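Local atomic coordinates of putative cytochrome P450 YjiB (Bacillus subtilis subsp. subtilis, PDB entry 4RM4), a protein that binds heme and, as a member of the cytochrome P450 family, probably acts as a monooxygenase that uses molecular oxygen to oxidise organic substrates. Residues L280-K294 with K305-R319. Sequence-based numbering, arbitrary orientation.
Sequences LRFRAPAPVLRRIAK and KEGDMVLAFVASANR. With HEM (protoporphyrin IX containing Fe), chain B.
Arg319 lays its guanidinium flat on the ring of Phe282, planes 5° apart, in a cation-pi stack with CZ 3.7 Å from the ring centroid. The Arg319 chain, bent at chi2 (-64°), also brings two nitrogens side-on to Phe282 O: NH2 donates at 2.9 Å, while NE lies in the carbonyl plane on a lone pair. A leucine in place of Arg319 would probably leave this helix-end carbonyl without both donors and the ring face without its flat cationic cover. Close by, Arg281 NH2 donates a hydrogen bond to Asn318 O (2.9 Å), and Arg281 NH1 is salt-bridged to Glu278.

Backbone bonds join strands 289-293 and 309-312 as antiparallel neighbours in the mixed beta-sheet of the P450 fold, with Leu289-Ala312 and Arg291-Val310 as hydrogen-bonded pairs. From Leu289 and Arg291 the side chains go to the heme side. Arg291 NH1 and NH2 donate hydrogen bonds to propionate oxygens HEM O1A and O2A, the latter at 2.8 Å and nearly straight (175°).

On the face of Arg290, Leu311, Ile292 and Met309, Leu311 CD2 lies over the Arg290 guanidinium, toward its rim, and Ile292 CD1 presses tightly on Met309 CE at 3.5 Å. Beyond the Leu289-Ala312 pair, Val288 CG2 sits over the centre of the Phe313 ring (CH-pi, 3.8 Å to the centroid).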
# COMPACT_ATOMS: atom_id res chain seq x y z
N LEU A 280 -6.37 0.85 8.63
CA LEU A 280 -6.54 0.23 7.32
C LEU A 280 -7.99 0.29 6.87
O LEU A 280 -8.27 0.59 5.71
CB LEU A 280 -6.06 -1.22 7.32
CG LEU A 280 -4.52 -1.33 7.30
CD1 LEU A 280 -4.05 -2.63 7.95
CD2 LEU A 280 -3.96 -1.17 5.90
N ARG A 281 -8.91 -0.00 7.78
CA ARG A 281 -10.32 0.06 7.42
C ARG A 281 -10.73 1.49 7.10
O ARG A 281 -11.38 1.76 6.08
CB ARG A 281 -11.23 -0.48 8.53
CG ARG A 281 -12.70 -0.51 8.04
CD ARG A 281 -13.72 -0.69 9.17
NE ARG A 281 -13.71 0.43 10.11
CZ ARG A 281 -14.49 1.51 10.02
NH1 ARG A 281 -14.43 2.45 10.96
NH2 ARG A 281 -15.35 1.64 9.03
N PHE A 282 -10.33 2.40 7.97
CA PHE A 282 -10.88 3.76 7.96
C PHE A 282 -10.30 4.64 6.85
O PHE A 282 -11.02 5.45 6.28
CB PHE A 282 -10.64 4.43 9.32
CG PHE A 282 -11.59 5.56 9.63
CD1 PHE A 282 -12.95 5.35 9.70
CD2 PHE A 282 -11.10 6.83 9.88
CE1 PHE A 282 -13.82 6.40 10.01
CE2 PHE A 282 -11.96 7.88 10.20
CZ PHE A 282 -13.31 7.66 10.25
N ARG A 283 -9.01 4.47 6.57
CA ARG A 283 -8.31 5.28 5.57
C ARG A 283 -7.31 4.48 4.74
O ARG A 283 -6.11 4.75 4.74
CB ARG A 283 -7.62 6.49 6.23
CG ARG A 283 -8.60 7.62 6.60
CD ARG A 283 -7.91 8.87 7.18
NE ARG A 283 -8.80 10.03 7.22
CZ ARG A 283 -9.36 10.53 8.32
NH1 ARG A 283 -9.12 9.98 9.51
NH2 ARG A 283 -10.16 11.59 8.24
N ALA A 284 -7.84 3.49 4.02
CA ALA A 284 -7.05 2.61 3.17
C ALA A 284 -6.26 3.46 2.18
O ALA A 284 -6.82 4.35 1.57
CB ALA A 284 -7.98 1.66 2.41
N PRO A 285 -4.96 3.17 2.03
CA PRO A 285 -4.08 3.91 1.12
C PRO A 285 -4.35 3.59 -0.35
O PRO A 285 -4.05 4.40 -1.24
CB PRO A 285 -2.67 3.41 1.50
CG PRO A 285 -2.82 2.67 2.78
CD PRO A 285 -4.23 2.17 2.82
N ALA A 286 -4.88 2.40 -0.62
CA ALA A 286 -5.16 2.00 -2.00
C ALA A 286 -6.66 1.81 -2.17
O ALA A 286 -7.16 0.70 -2.02
CB ALA A 286 -4.38 0.72 -2.35
N PRO A 287 -7.38 2.90 -2.47
CA PRO A 287 -8.85 2.92 -2.39
C PRO A 287 -9.58 2.14 -3.47
O PRO A 287 -10.76 1.84 -3.28
CB PRO A 287 -9.19 4.41 -2.54
CG PRO A 287 -8.03 4.98 -3.30
CD PRO A 287 -6.82 4.23 -2.77
N VAL A 288 -8.92 1.84 -4.59
CA VAL A 288 -9.62 1.29 -5.74
C VAL A 288 -8.78 0.24 -6.49
O VAL A 288 -7.56 0.39 -6.66
CB VAL A 288 -10.13 2.45 -6.66
CG1 VAL A 288 -8.96 3.25 -7.24
CG2 VAL A 288 -11.04 1.93 -7.76
N LEU A 289 -9.42 -0.84 -6.92
CA LEU A 289 -8.71 -1.92 -7.57
C LEU A 289 -9.44 -2.22 -8.88
O LEU A 289 -10.66 -2.10 -8.94
CB LEU A 289 -8.71 -3.15 -6.66
CG LEU A 289 -8.00 -3.08 -5.31
CD1 LEU A 289 -8.20 -4.41 -4.56
CD2 LEU A 289 -6.50 -2.80 -5.47
N ARG A 290 -8.69 -2.57 -9.92
CA ARG A 290 -9.27 -2.82 -11.24
C ARG A 290 -9.37 -4.32 -11.57
O ARG A 290 -8.50 -5.11 -11.22
CB ARG A 290 -8.42 -2.13 -12.32
CG ARG A 290 -8.28 -0.62 -12.17
CD ARG A 290 -7.34 -0.06 -13.24
NE ARG A 290 -7.19 1.39 -13.14
CZ ARG A 290 -7.88 2.27 -13.86
NH1 ARG A 290 -8.77 1.85 -14.74
NH2 ARG A 290 -7.67 3.57 -13.69
N ARG A 291 -10.46 -4.70 -12.23
CA ARG A 291 -10.59 -6.04 -12.80
C ARG A 291 -11.21 -5.95 -14.19
O ARG A 291 -11.81 -4.93 -14.57
CB ARG A 291 -11.46 -6.94 -11.91
CG ARG A 291 -10.91 -7.18 -10.49
CD ARG A 291 -9.73 -8.13 -10.55
NE ARG A 291 -9.30 -8.61 -9.24
CZ ARG A 291 -8.39 -8.00 -8.48
NH1 ARG A 291 -7.85 -6.86 -8.88
NH2 ARG A 291 -8.05 -8.52 -7.30
N ILE A 292 -11.06 -7.02 -14.96
CA ILE A 292 -11.75 -7.15 -16.23
C ILE A 292 -12.66 -8.36 -16.15
O ILE A 292 -12.22 -9.42 -15.71
CB ILE A 292 -10.76 -7.33 -17.40
CG1 ILE A 292 -9.81 -6.15 -17.47
CG2 ILE A 292 -11.50 -7.47 -18.73
CD1 ILE A 292 -10.48 -4.86 -17.81
N ALA A 293 -13.91 -8.20 -16.56
CA ALA A 293 -14.85 -9.31 -16.62
C ALA A 293 -14.41 -10.32 -17.68
O ALA A 293 -14.18 -9.94 -18.81
CB ALA A 293 -16.23 -8.79 -16.95
N LYS A 294 -14.31 -11.59 -17.30
CA LYS A 294 -13.91 -12.64 -18.23
C LYS A 294 -15.12 -13.18 -18.96
O LYS A 294 -14.99 -13.78 -20.03
CB LYS A 294 -13.26 -13.81 -17.48
CG LYS A 294 -11.94 -13.49 -16.80
CD LYS A 294 -11.43 -14.73 -16.08
CE LYS A 294 -9.94 -14.66 -15.80
NZ LYS A 294 -9.65 -13.82 -14.60
N LYS A 305 -20.59 -6.81 -19.00
CA LYS A 305 -20.27 -7.53 -20.24
C LYS A 305 -18.85 -8.06 -20.22
O LYS A 305 -17.96 -7.42 -19.65
CB LYS A 305 -20.42 -6.60 -21.45
CG LYS A 305 -21.82 -6.11 -21.70
CD LYS A 305 -21.82 -5.11 -22.86
CE LYS A 305 -23.24 -4.73 -23.28
NZ LYS A 305 -23.21 -3.77 -24.43
N GLU A 306 -18.64 -9.22 -20.84
CA GLU A 306 -17.29 -9.76 -20.99
C GLU A 306 -16.40 -8.69 -21.58
O GLU A 306 -16.75 -8.05 -22.57
CB GLU A 306 -17.26 -11.03 -21.85
CG GLU A 306 -15.84 -11.45 -22.22
CD GLU A 306 -15.75 -12.87 -22.76
OE1 GLU A 306 -16.79 -13.56 -22.83
OE2 GLU A 306 -14.62 -13.31 -23.09
N GLY A 307 -15.24 -8.49 -20.95
CA GLY A 307 -14.31 -7.49 -21.41
C GLY A 307 -14.46 -6.12 -20.77
O GLY A 307 -13.60 -5.28 -20.96
N ASP A 308 -15.54 -5.91 -20.00
CA ASP A 308 -15.76 -4.62 -19.34
C ASP A 308 -14.79 -4.41 -18.18
O ASP A 308 -14.49 -5.34 -17.45
CB ASP A 308 -17.18 -4.53 -18.79
CG ASP A 308 -18.20 -4.16 -19.85
OD1 ASP A 308 -17.85 -4.18 -21.05
OD2 ASP A 308 -19.35 -3.86 -19.47
N MET A 309 -14.33 -3.17 -18.02
CA MET A 309 -13.46 -2.83 -16.90
C MET A 309 -14.32 -2.48 -15.69
O MET A 309 -15.37 -1.86 -15.83
CB MET A 309 -12.57 -1.65 -17.28
CG MET A 309 -11.85 -1.01 -16.11
SD MET A 309 -10.26 -1.77 -15.80
CE MET A 309 -9.47 -1.58 -17.40
N VAL A 310 -13.89 -2.92 -14.50
CA VAL A 310 -14.62 -2.65 -13.26
C VAL A 310 -13.68 -2.06 -12.22
O VAL A 310 -12.59 -2.57 -12.00
CB VAL A 310 -15.21 -3.94 -12.66
CG1 VAL A 310 -15.92 -3.65 -11.34
CG2 VAL A 310 -16.16 -4.62 -13.66
N LEU A 311 -14.10 -0.96 -11.60
CA LEU A 311 -13.37 -0.36 -10.49
C LEU A 311 -14.04 -0.75 -9.17
O LEU A 311 -15.20 -0.42 -8.93
CB LEU A 311 -13.33 1.16 -10.65
CG LEU A 311 -12.59 1.71 -11.88
CD1 LEU A 311 -12.77 3.23 -11.94
CD2 LEU A 311 -11.11 1.35 -11.83
N ALA A 312 -13.31 -1.45 -8.31
CA ALA A 312 -13.87 -1.91 -7.04
C ALA A 312 -13.28 -1.04 -5.93
O ALA A 312 -12.09 -1.12 -5.64
CB ALA A 312 -13.54 -3.39 -6.82
N PHE A 313 -14.11 -0.18 -5.36
CA PHE A 313 -13.70 0.77 -4.34
C PHE A 313 -13.61 0.18 -2.94
O PHE A 313 -14.56 0.24 -2.17
CB PHE A 313 -14.64 2.00 -4.36
CG PHE A 313 -14.40 2.90 -5.53
CD1 PHE A 313 -13.56 4.00 -5.40
CD2 PHE A 313 -14.97 2.64 -6.77
CE1 PHE A 313 -13.30 4.82 -6.49
CE2 PHE A 313 -14.71 3.46 -7.85
CZ PHE A 313 -13.88 4.55 -7.72
N VAL A 314 -12.47 -0.42 -2.62
CA VAL A 314 -12.27 -1.01 -1.31
C VAL A 314 -12.37 0.07 -0.23
O VAL A 314 -12.79 -0.20 0.88
CB VAL A 314 -10.94 -1.80 -1.21
CG1 VAL A 314 -10.96 -3.03 -2.14
CG2 VAL A 314 -9.76 -0.92 -1.52
N ALA A 315 -12.05 1.31 -0.57
CA ALA A 315 -12.20 2.39 0.40
C ALA A 315 -13.65 2.57 0.79
O ALA A 315 -13.95 2.84 1.95
CB ALA A 315 -11.62 3.69 -0.10
N SER A 316 -14.56 2.42 -0.18
CA SER A 316 -15.99 2.53 0.08
C SER A 316 -16.51 1.29 0.81
O SER A 316 -17.32 1.40 1.76
CB SER A 316 -16.76 2.74 -1.23
OG SER A 316 -18.18 2.75 -1.03
N ALA A 317 -16.07 0.11 0.37
CA ALA A 317 -16.44 -1.14 1.03
C ALA A 317 -16.19 -1.10 2.53
O ALA A 317 -16.99 -1.58 3.34
CB ALA A 317 -15.67 -2.29 0.41
N ASN A 318 -15.07 -0.49 2.89
CA ASN A 318 -14.59 -0.46 4.26
C ASN A 318 -15.44 0.47 5.15
O ASN A 318 -15.29 0.46 6.37
CB ASN A 318 -13.12 -0.00 4.28
CG ASN A 318 -12.14 -1.13 3.93
OD1 ASN A 318 -12.52 -2.28 3.71
ND2 ASN A 318 -10.86 -0.77 3.89
N ARG A 319 -16.32 1.26 4.52
CA ARG A 319 -17.22 2.17 5.24
C ARG A 319 -18.68 1.74 5.15
O ARG A 319 -19.59 2.47 5.58
CB ARG A 319 -17.12 3.60 4.68
CG ARG A 319 -15.74 4.25 4.71
CD ARG A 319 -15.30 4.42 6.14
NE ARG A 319 -14.18 5.34 6.33
CZ ARG A 319 -14.29 6.61 6.71
NH1 ARG A 319 -15.49 7.16 6.92
NH2 ARG A 319 -13.19 7.34 6.89
CHA HEM B . -1.16 -6.61 -3.52
CHB HEM B . -2.57 -3.01 -0.61
CHC HEM B . 1.94 -2.71 1.22
CHD HEM B . 3.47 -5.95 -2.04
C1A HEM B . -1.95 -5.69 -2.86
C2A HEM B . -3.39 -5.55 -2.99
C3A HEM B . -3.78 -4.55 -2.19
C4A HEM B . -2.61 -4.04 -1.51
CMA HEM B . -5.23 -4.03 -2.00
CAA HEM B . -4.32 -6.40 -3.89
CBA HEM B . -4.27 -5.92 -5.33
CGA HEM B . -5.37 -6.53 -6.16
O1A HEM B . -5.46 -6.13 -7.35
O2A HEM B . -6.14 -7.38 -5.65
C1B HEM B . -1.48 -2.66 0.15
C2B HEM B . -1.50 -1.75 1.27
C3B HEM B . -0.25 -1.66 1.76
C4B HEM B . 0.60 -2.52 0.98
CMB HEM B . -2.77 -1.02 1.78
CAB HEM B . 0.28 -0.85 2.96
CBB HEM B . -0.55 -0.42 3.92
C1C HEM B . 2.73 -3.58 0.52
C2C HEM B . 4.13 -3.86 0.78
C3C HEM B . 4.54 -4.76 -0.13
C4C HEM B . 3.42 -5.07 -0.98
CMC HEM B . 4.94 -3.21 1.93
CAC HEM B . 5.93 -5.41 -0.34
CBC HEM B . 7.06 -4.98 0.23
C1D HEM B . 2.38 -6.41 -2.75
C2D HEM B . 2.47 -7.35 -3.83
C3D HEM B . 1.03 -7.57 -4.30
C4D HEM B . 0.21 -6.73 -3.45
CMD HEM B . 3.76 -8.00 -4.38
CAD HEM B . 0.56 -8.50 -5.44
CBD HEM B . 0.22 -9.86 -4.83
CGD HEM B . -0.34 -10.78 -5.88
O1D HEM B . -0.38 -12.02 -5.63
O2D HEM B . -0.73 -10.27 -6.96
NA HEM B . -1.52 -4.75 -1.95
NB HEM B . -0.17 -3.10 0.00
NC HEM B . 2.33 -4.33 -0.56
ND HEM B . 1.06 -6.08 -2.55
FE HEM B . 0.38 -4.68 -1.17
O HOH W 1 -11.08 3.15 3.68
O HOH W 2 0.49 -2.84 -2.77